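Local coordinates for putative antidote protein of plasmid maintenance system (Nostoc punctiforme, PDB 3CEC) that probably binds DNA as the helix-turn-helix antitoxin of a plasmid-maintenance system and represses transcription, at residues 37-43 with 65-70; 57-63 with 77-81. All coordinates share one frame; numbering follows the deposited sequence.

Contact 1 (37-43 with 65-70)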
ATOM      1  N   PHE A  37      13.436  -8.811  -0.977  1.00 10.23           N
ATOM      2  CA  PHE A  37      12.331  -8.563  -1.911  1.00 10.82           C
ATOM      3  C   PHE A  37      12.632  -7.302  -2.710  1.00 10.49           C
ATOM      4  O   PHE A  37      12.362  -7.230  -3.927  1.00 10.97           O
ATOM      5  CB  PHE A  37      11.029  -8.380  -1.149  1.00  9.82           C
ATOM      6  CG  PHE A  37       9.808  -8.382  -2.028  1.00  8.68           C
ATOM      7  CD1 PHE A  37       9.569  -9.425  -2.899  1.00 11.72           C
ATOM      8  CD2 PHE A  37       8.817  -7.424  -1.840  1.00  7.44           C
ATOM      9  CE1 PHE A  37       8.431  -9.420  -3.693  1.00 12.19           C
ATOM     10  CE2 PHE A  37       7.673  -7.460  -2.605  1.00 12.48           C
ATOM     11  CZ  PHE A  37       7.468  -8.422  -3.495  1.00 11.99           C
ATOM     12  N   ALA A  38      13.242  -6.328  -2.033  1.00 10.10           N
ATOM     13  CA  ALA A  38      13.621  -5.058  -2.731  1.00 10.99           C
ATOM     14  C   ALA A  38      14.620  -5.349  -3.846  1.00  9.76           C
ATOM     15  O   ALA A  38      14.545  -4.804  -4.953  1.00  9.85           O
ATOM     16  CB  ALA A  38      14.200  -4.014  -1.728  1.00 11.96           C
ATOM     17  N   GLU A  39      15.492  -6.304  -3.581  1.00 10.83           N
ATOM     18  CA  GLU A  39      16.506  -6.691  -4.555  1.00 11.88           C
ATOM     19  C   GLU A  39      15.821  -7.284  -5.797  1.00 11.98           C
ATOM     20  O   GLU A  39      16.164  -6.994  -6.955  1.00 13.28           O
ATOM     21  CB  GLU A  39      17.460  -7.663  -3.932  1.00 13.35           C
ATOM     22  CG  GLU A  39      18.563  -8.082  -4.812  1.00 21.24           C
ATOM     23  CD  GLU A  39      19.678  -8.703  -3.997  1.00 40.78           C
ATOM     24  OE1 GLU A  39      19.423  -9.755  -3.365  1.00 42.02           O
ATOM     25  OE2 GLU A  39      20.793  -8.129  -3.980  1.00 58.76           O
ATOM     26  N   ILE A  40      14.833  -8.127  -5.563  1.00  8.37           N
ATOM     27  CA  ILE A  40      14.063  -8.741  -6.651  1.00 11.83           C
ATOM     28  C   ILE A  40      13.374  -7.688  -7.487  1.00 12.48           C
ATOM     29  O   ILE A  40      13.401  -7.739  -8.738  1.00 13.92           O
ATOM     30  CB  ILE A  40      13.061  -9.754  -6.074  1.00 13.79           C
ATOM     31  CG1 ILE A  40      13.846 -10.972  -5.607  1.00 14.12           C
ATOM     32  CG2 ILE A  40      12.044 -10.194  -7.093  1.00 14.38           C
ATOM     33  CD1 ILE A  40      13.014 -11.859  -4.633  1.00 17.63           C
ATOM     34  N   LEU A  41      12.747  -6.734  -6.812  1.00  8.71           N
ATOM     35  CA  LEU A  41      11.947  -5.728  -7.519  1.00  8.36           C
ATOM     36  C   LEU A  41      12.781  -4.677  -8.183  1.00  9.40           C
ATOM     37  O   LEU A  41      12.279  -4.017  -9.087  1.00  9.01           O
ATOM     38  CB  LEU A  41      11.016  -5.003  -6.546  1.00 10.02           C
ATOM     39  CG  LEU A  41       9.970  -5.880  -5.875  1.00 10.85           C
ATOM     40  CD1 LEU A  41       9.212  -4.985  -4.878  1.00 19.95           C
ATOM     41  CD2 LEU A  41       9.005  -6.513  -6.850  1.00 11.91           C
ATOM     42  N   GLY A  42      14.011  -4.460  -7.714  1.00  8.34           N
ATOM     43  CA  GLY A  42      14.895  -3.407  -8.222  1.00  9.17           C
ATOM     44  C   GLY A  42      14.518  -2.050  -7.661  1.00  9.44           C
ATOM     45  O   GLY A  42      14.554  -1.044  -8.361  1.00  8.73           O
ATOM     46  N   VAL A  43      14.124  -2.043  -6.383  1.00  9.30           N
ATOM     47  CA  VAL A  43      13.949  -0.781  -5.637  1.00  6.57           C
ATOM     48  C   VAL A  43      14.713  -0.910  -4.317  1.00  8.70           C
ATOM     49  O   VAL A  43      15.218  -1.962  -4.001  1.00  8.84           O
ATOM     50  CB  VAL A  43      12.488  -0.449  -5.334  1.00  8.77           C
ATOM     51  CG1 VAL A  43      11.711  -0.301  -6.689  1.00 10.84           C
ATOM     52  CG2 VAL A  43      11.813  -1.420  -4.387  1.00  9.50           C
ATOM     53  N   ARG A  65       6.375  -3.551 -11.005  1.00  5.33           N
ATOM     54  CA  ARG A  65       7.412  -4.445 -10.492  1.00  5.67           C
ATOM     55  C   ARG A  65       6.818  -5.612  -9.678  1.00  5.52           C
ATOM     56  O   ARG A  65       7.211  -6.747  -9.855  1.00  8.80           O
ATOM     57  CB  ARG A  65       8.415  -3.667  -9.656  1.00  6.69           C
ATOM     58  CG  ARG A  65       9.209  -2.585 -10.416  1.00  7.34           C
ATOM     59  CD  ARG A  65      10.073  -1.730  -9.449  1.00  8.56           C
ATOM     60  NE  ARG A  65      10.583  -0.548 -10.138  1.00  8.32           N
ATOM     61  CZ  ARG A  65      11.698  -0.552 -10.834  1.00  5.60           C
ATOM     62  NH1 ARG A  65      12.501  -1.622 -10.847  1.00  6.98           N
ATOM     63  NH2 ARG A  65      12.035   0.541 -11.492  1.00  6.60           N
ATOM     64  N   LEU A  66       5.841  -5.276  -8.847  1.00  5.85           N
ATOM     65  CA  LEU A  66       5.127  -6.278  -8.053  1.00  5.64           C
ATOM     66  C   LEU A  66       4.472  -7.267  -8.954  1.00  6.25           C
ATOM     67  O   LEU A  66       4.589  -8.496  -8.758  1.00  8.11           O
ATOM     68  CB  LEU A  66       4.130  -5.640  -7.091  1.00  5.45           C
ATOM     69  CG  LEU A  66       4.773  -4.886  -5.890  1.00  4.10           C
ATOM     70  CD1 LEU A  66       3.720  -3.919  -5.260  1.00  5.88           C
ATOM     71  CD2 LEU A  66       5.329  -5.845  -4.866  1.00  9.21           C
ATOM     72  N   GLY A  67       3.831  -6.750  -9.961  1.00  6.11           N
ATOM     73  CA  GLY A  67       3.057  -7.535 -10.922  1.00  6.20           C
ATOM     74  C   GLY A  67       3.987  -8.543 -11.602  1.00  9.08           C
ATOM     75  O   GLY A  67       3.625  -9.730 -11.784  1.00 10.71           O
ATOM     76  N   LYS A  68       5.162  -8.084 -12.027  1.00  8.05           N
ATOM     77  CA  LYS A  68       6.115  -8.969 -12.746  1.00  9.80           C
ATOM     78  C   LYS A  68       6.728  -9.972 -11.803  1.00 10.40           C
ATOM     79  O   LYS A  68       6.832 -11.201 -12.119  1.00 12.37           O
ATOM     80  CB  LYS A  68       7.174  -8.163 -13.452  1.00 10.73           C
ATOM     81  CG  LYS A  68       6.641  -7.381 -14.643  1.00 13.40           C
ATOM     82  CD  LYS A  68       7.800  -6.887 -15.458  1.00 17.15           C
ATOM     83  CE  LYS A  68       7.362  -5.976 -16.600  1.00 16.37           C
ATOM     84  NZ  LYS A  68       6.490  -6.643 -17.629  1.00 16.81           N
ATOM     85  N   ALA A  69       7.175  -9.517 -10.644  1.00  7.58           N
ATOM     86  CA  ALA A  69       7.879 -10.395  -9.698  1.00  9.65           C
ATOM     87  C   ALA A  69       6.992 -11.492  -9.169  1.00  7.76           C
ATOM     88  O   ALA A  69       7.460 -12.614  -8.956  1.00 10.18           O
ATOM     89  CB  ALA A  69       8.515  -9.610  -8.549  1.00 10.32           C
ATOM     90  N   LEU A  70       5.735 -11.150  -8.908  1.00  7.88           N
ATOM     91  CA  LEU A  70       4.774 -12.080  -8.275  1.00  5.01           C
ATOM     92  C   LEU A  70       3.913 -12.813  -9.270  1.00  9.02           C
ATOM     93  O   LEU A  70       3.329 -13.854  -8.989  1.00  9.99           O
ATOM     94  CB  LEU A  70       3.871 -11.293  -7.299  1.00  8.80           C
ATOM     95  CG  LEU A  70       4.669 -10.640  -6.145  1.00  6.53           C
ATOM     96  CD1 LEU A  70       3.667  -9.802  -5.346  1.00  8.98           C
ATOM     97  CD2 LEU A  70       5.337 -11.651  -5.228  1.00  9.59           C
TER
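Phe37 reaches across to helix 60-70 with the far end of its ring, where CZ lies 3.6 Å from Leu66 CD2 and CE1 approaches Leu70 CD2; both leucine methyls come in obliquely. One face of the ring is backed from its own helix by Leu41 CG, which stands over the ring centre. The second flat group, the Arg65 guanidinium, takes Leu41 O at its edge, in plane, and has Gly42 O over one face without a hydrogen bond. This is the end of the first helix of what appears to be the helix-turn-helix unit, helices 34-41 and 45-52, resting on helix 60-70; the two short helical segments cross at 100°. Phe37 reaches the leucines through its first torsion (chi1 -169°), which sets CG opposite the backbone N; Ile23 and Leu27 of helix 19-30 pack on the ring too. Leu41 suits the middle of the contact because its branches divide the work, CD1 meeting Leu66 CD2 and CD2 lying 3.6 Å from Ala69 CB. Ala69 is small enough for that approach, and it also receives Ile40 CG2. Gly42, with positive phi, ends the helix; a CB here would crowd Arg65 NH1. Arg65 has length for two tasks: its extended chain passes Val43 CG1, which is 3.5 Å from CD, while NE forms a salt bridge with Asp61 and so steadies the group. NH1 then donates to Leu41 O at 3.0 Å, nearly straight at 164° and in the carbonyl plane.

Contact 2 (57-63 with 77-81); sequences SITVDIA and WLNLQ
Ala63 and Leu78 make the close apolar fit here: the single methyl of Ala63, directed at helix 74-101, comes within 3.6 Å of Leu78 CG. Trp77 CB lies against the same methyl at 4.0 Å, so a small residue suits this point, where the helices come near each other. The indole packs on helix 60-70 further along, its NE1 bonded to Asn72. On this buried side Ile58 CG2 also meets Leu78 CD2, at 4.2 Å. At the other end, buried Gln81 grips the backbone before helix 60-70. Ile58 N donates to Gln81 OE1 at 2.8 Å, with an almost straight N-H (169°), although the donor stands well above the amide plane. The bend of the glutamine chain at chi2 (67°) lays the amide beside Ser57 and Ile58, while NE2 bonds Asp85, so both ends of the amide are held. A leucine in its place would probably leave Ile58 N without this acceptor and Asp85 without this donor. Here the start of helix 60-70 and the loop before it, within the helix-turn-helix family region, pack on the first turns of the long helix 74-101. Thr59 is the N-cap of helix 60-70: its OG1 accepts from Ile62 N at 3.0 Å. Pointing away from helix 74-101, Thr59 is well placed to cap while Ile58, turned inward, supplies the apolar wedge. The exposed flank is looser. Val60 CG2 barely meets Leu78 CD2, at 4.3 Å. Ser57, partly exposed, lays its CB beside the Gln81 amide; its OG is 3.5 Å from Gln81 NE2, at too poor an angle for a hydrogen bond.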
ATOM      1  N   SER A  57       2.799   5.312  -0.759  1.00 12.46           N
ATOM      2  CA  SER A  57       1.829   4.688  -1.657  1.00 10.57           C
ATOM      3  C   SER A  57       2.507   3.883  -2.741  1.00 11.44           C
ATOM      4  O   SER A  57       3.616   4.224  -3.206  1.00 14.29           O
ATOM      5  CB  SER A  57       0.967   5.744  -2.353  1.00 16.39           C
ATOM      6  OG  SER A  57       0.229   6.422  -1.376  1.00 21.84           O
ATOM      7  N   ILE A  58       1.767   2.894  -3.221  1.00 10.46           N
ATOM      8  CA  ILE A  58       2.156   2.173  -4.456  1.00 12.16           C
ATOM      9  C   ILE A  58       2.083   3.134  -5.640  1.00 12.85           C
ATOM     10  O   ILE A  58       1.022   3.699  -5.929  1.00 15.53           O
ATOM     11  CB  ILE A  58       1.125   1.010  -4.771  1.00 12.39           C
ATOM     12  CG1 ILE A  58       1.090  -0.057  -3.660  1.00 18.59           C
ATOM     13  CG2 ILE A  58       1.391   0.385  -6.143  1.00 15.27           C
ATOM     14  CD1 ILE A  58       2.307  -0.755  -3.497  1.00 15.69           C
ATOM     15  N   THR A  59       3.195   3.292  -6.340  1.00  8.72           N
ATOM     16  CA  THR A  59       3.188   3.998  -7.590  1.00  7.36           C
ATOM     17  C   THR A  59       2.935   3.011  -8.761  1.00  6.66           C
ATOM     18  O   THR A  59       2.987   1.795  -8.598  1.00  5.92           O
ATOM     19  CB  THR A  59       4.575   4.619  -7.840  1.00  6.85           C
ATOM     20  OG1 THR A  59       5.535   3.570  -7.825  1.00  7.83           O
ATOM     21  CG2 THR A  59       4.909   5.716  -6.787  1.00 11.97           C
ATOM     22  N   VAL A  60       2.678   3.529  -9.971  1.00  7.86           N
ATOM     23  CA  VAL A  60       2.517   2.641 -11.110  1.00  6.87           C
ATOM     24  C   VAL A  60       3.773   1.818 -11.289  1.00  8.09           C
ATOM     25  O   VAL A  60       3.743   0.606 -11.479  1.00  7.15           O
ATOM     26  CB  VAL A  60       2.164   3.371 -12.415  1.00  8.26           C
ATOM     27  CG1 VAL A  60       2.082   2.410 -13.609  1.00 11.31           C
ATOM     28  CG2 VAL A  60       0.839   4.195 -12.168  1.00 10.13           C
ATOM     29  N   ASP A  61       4.927   2.477 -11.164  1.00  7.19           N
ATOM     30  CA  ASP A  61       6.227   1.762 -11.262  1.00  8.27           C
ATOM     31  C   ASP A  61       6.319   0.570 -10.264  1.00  6.82           C
ATOM     32  O   ASP A  61       6.700  -0.565 -10.612  1.00  7.05           O
ATOM     33  CB  ASP A  61       7.424   2.756 -11.071  1.00  8.92           C
ATOM     34  CG  ASP A  61       8.752   2.033 -10.917  1.00  7.13           C
ATOM     35  OD1 ASP A  61       9.097   1.682  -9.787  1.00 10.12           O
ATOM     36  OD2 ASP A  61       9.434   1.873 -11.973  1.00 10.42           O
ATOM     37  N   ILE A  62       5.968   0.822  -8.996  1.00  8.20           N
ATOM     38  CA  ILE A  62       6.006  -0.245  -7.979  1.00  7.28           C
ATOM     39  C   ILE A  62       5.002  -1.334  -8.275  1.00  6.41           C
ATOM     40  O   ILE A  62       5.331  -2.544  -8.177  1.00  7.34           O
ATOM     41  CB  ILE A  62       5.817   0.292  -6.561  1.00 10.78           C
ATOM     42  CG1 ILE A  62       7.040   1.128  -6.176  1.00 10.10           C
ATOM     43  CG2 ILE A  62       5.565  -0.873  -5.585  1.00  8.19           C
ATOM     44  CD1 ILE A  62       6.780   2.005  -4.887  1.00 12.48           C
ATOM     45  N   ALA A  63       3.825  -0.943  -8.742  1.00  3.84           N
ATOM     46  CA  ALA A  63       2.773  -1.934  -9.145  1.00  6.37           C
ATOM     47  C   ALA A  63       3.245  -2.813 -10.294  1.00  6.84           C
ATOM     48  O   ALA A  63       3.074  -4.030 -10.247  1.00  6.50           O
ATOM     49  CB  ALA A  63       1.463  -1.252  -9.473  1.00  7.34           C
ATOM     50  N   TRP A  77      -2.602  -4.444  -7.456  1.00  7.56           N
ATOM     51  CA  TRP A  77      -1.844  -3.577  -6.538  1.00  6.44           C
ATOM     52  C   TRP A  77      -2.376  -2.121  -6.550  1.00  6.92           C
ATOM     53  O   TRP A  77      -2.454  -1.473  -5.500  1.00  8.67           O
ATOM     54  CB  TRP A  77      -0.333  -3.634  -6.865  1.00  7.90           C
ATOM     55  CG  TRP A  77       0.150  -4.991  -6.608  1.00  6.48           C
ATOM     56  CD1 TRP A  77       0.399  -5.999  -7.529  1.00  7.39           C
ATOM     57  CD2 TRP A  77       0.320  -5.605  -5.312  1.00  8.18           C
ATOM     58  NE1 TRP A  77       0.755  -7.156  -6.892  1.00  9.43           N
ATOM     59  CE2 TRP A  77       0.716  -6.957  -5.537  1.00 11.01           C
ATOM     60  CE3 TRP A  77       0.175  -5.148  -4.004  1.00 10.83           C
ATOM     61  CZ2 TRP A  77       0.949  -7.822  -4.494  1.00 13.27           C
ATOM     62  CZ3 TRP A  77       0.444  -5.990  -2.988  1.00 12.50           C
ATOM     63  CH2 TRP A  77       0.813  -7.314  -3.234  1.00 11.75           C
ATOM     64  N   LEU A  78      -2.619  -1.620  -7.773  1.00  7.32           N
ATOM     65  CA  LEU A  78      -3.186  -0.287  -7.946  1.00  6.31           C
ATOM     66  C   LEU A  78      -4.585  -0.235  -7.344  1.00  7.42           C
ATOM     67  O   LEU A  78      -4.947   0.766  -6.743  1.00 10.39           O
ATOM     68  CB  LEU A  78      -3.152   0.112  -9.402  1.00  9.55           C
ATOM     69  CG  LEU A  78      -1.728   0.318  -9.964  1.00  9.73           C
ATOM     70  CD1 LEU A  78      -1.836   0.427 -11.512  1.00 12.98           C
ATOM     71  CD2 LEU A  78      -1.052   1.564  -9.374  1.00 10.67           C
ATOM     72  N   ASN A  79      -5.327  -1.325  -7.494  1.00  7.38           N
ATOM     73  CA  ASN A  79      -6.716  -1.381  -6.941  1.00 10.15           C
ATOM     74  C   ASN A  79      -6.648  -1.306  -5.434  1.00 11.89           C
ATOM     75  O   ASN A  79      -7.415  -0.580  -4.796  1.00 10.14           O
ATOM     76  CB  ASN A  79      -7.461  -2.600  -7.428  1.00 12.72           C
ATOM     77  CG  ASN A  79      -7.889  -2.492  -8.910  1.00 12.75           C
ATOM     78  OD1 ASN A  79      -7.894  -1.401  -9.487  1.00 21.06           O
ATOM     79  ND2 ASN A  79      -8.266  -3.640  -9.528  1.00 20.17           N
ATOM     80  N   LEU A  80      -5.738  -2.060  -4.844  1.00 10.31           N
ATOM     81  CA  LEU A  80      -5.488  -1.999  -3.382  1.00  9.79           C
ATOM     82  C   LEU A  80      -5.219  -0.560  -2.927  1.00 11.96           C
ATOM     83  O   LEU A  80      -5.851  -0.049  -2.019  1.00 11.59           O
ATOM     84  CB  LEU A  80      -4.386  -2.943  -2.886  1.00 10.29           C
ATOM     85  CG  LEU A  80      -4.713  -4.392  -2.917  1.00  9.57           C
ATOM     86  CD1 LEU A  80      -3.442  -5.173  -2.616  1.00 12.93           C
ATOM     87  CD2 LEU A  80      -5.846  -4.744  -1.894  1.00 11.47           C
ATOM     88  N   GLN A  81      -4.341   0.110  -3.630  1.00  9.09           N
ATOM     89  CA  GLN A  81      -3.930   1.439  -3.267  1.00  9.64           C
ATOM     90  C   GLN A  81      -5.111   2.409  -3.475  1.00 10.05           C
ATOM     91  O   GLN A  81      -5.307   3.283  -2.652  1.00 12.22           O
ATOM     92  CB  GLN A  81      -2.718   1.909  -4.089  1.00 11.13           C
ATOM     93  CG  GLN A  81      -2.237   3.259  -3.631  1.00  9.82           C
ATOM     94  CD  GLN A  81      -1.664   3.205  -2.242  1.00 12.83           C
ATOM     95  OE1 GLN A  81      -0.730   2.445  -1.955  1.00 11.49           O
ATOM     96  NE2 GLN A  81      -2.233   4.005  -1.335  1.00 14.57           N
TER

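Both contacts use helix 60-70: its later turns meet helix 34-41 in contact 1, while its first turn and the loop before it meet helix 74-101 in contact 2. Each mixes buried and exposed residues, but contact 2 lies nearer the middle of the chain, about 7 Å from its centre to the chain centre, against about 14 Å for contact 1. Their polar bonds run differently: a charged, partly exposed side chain donates to a helix-end carbonyl in contact 1, whereas a neutral, buried amide accepts from a loop N-H in contact 2. The two contacts touch where Trp77 CZ2 lies 3.5 Å from Leu70 CD1.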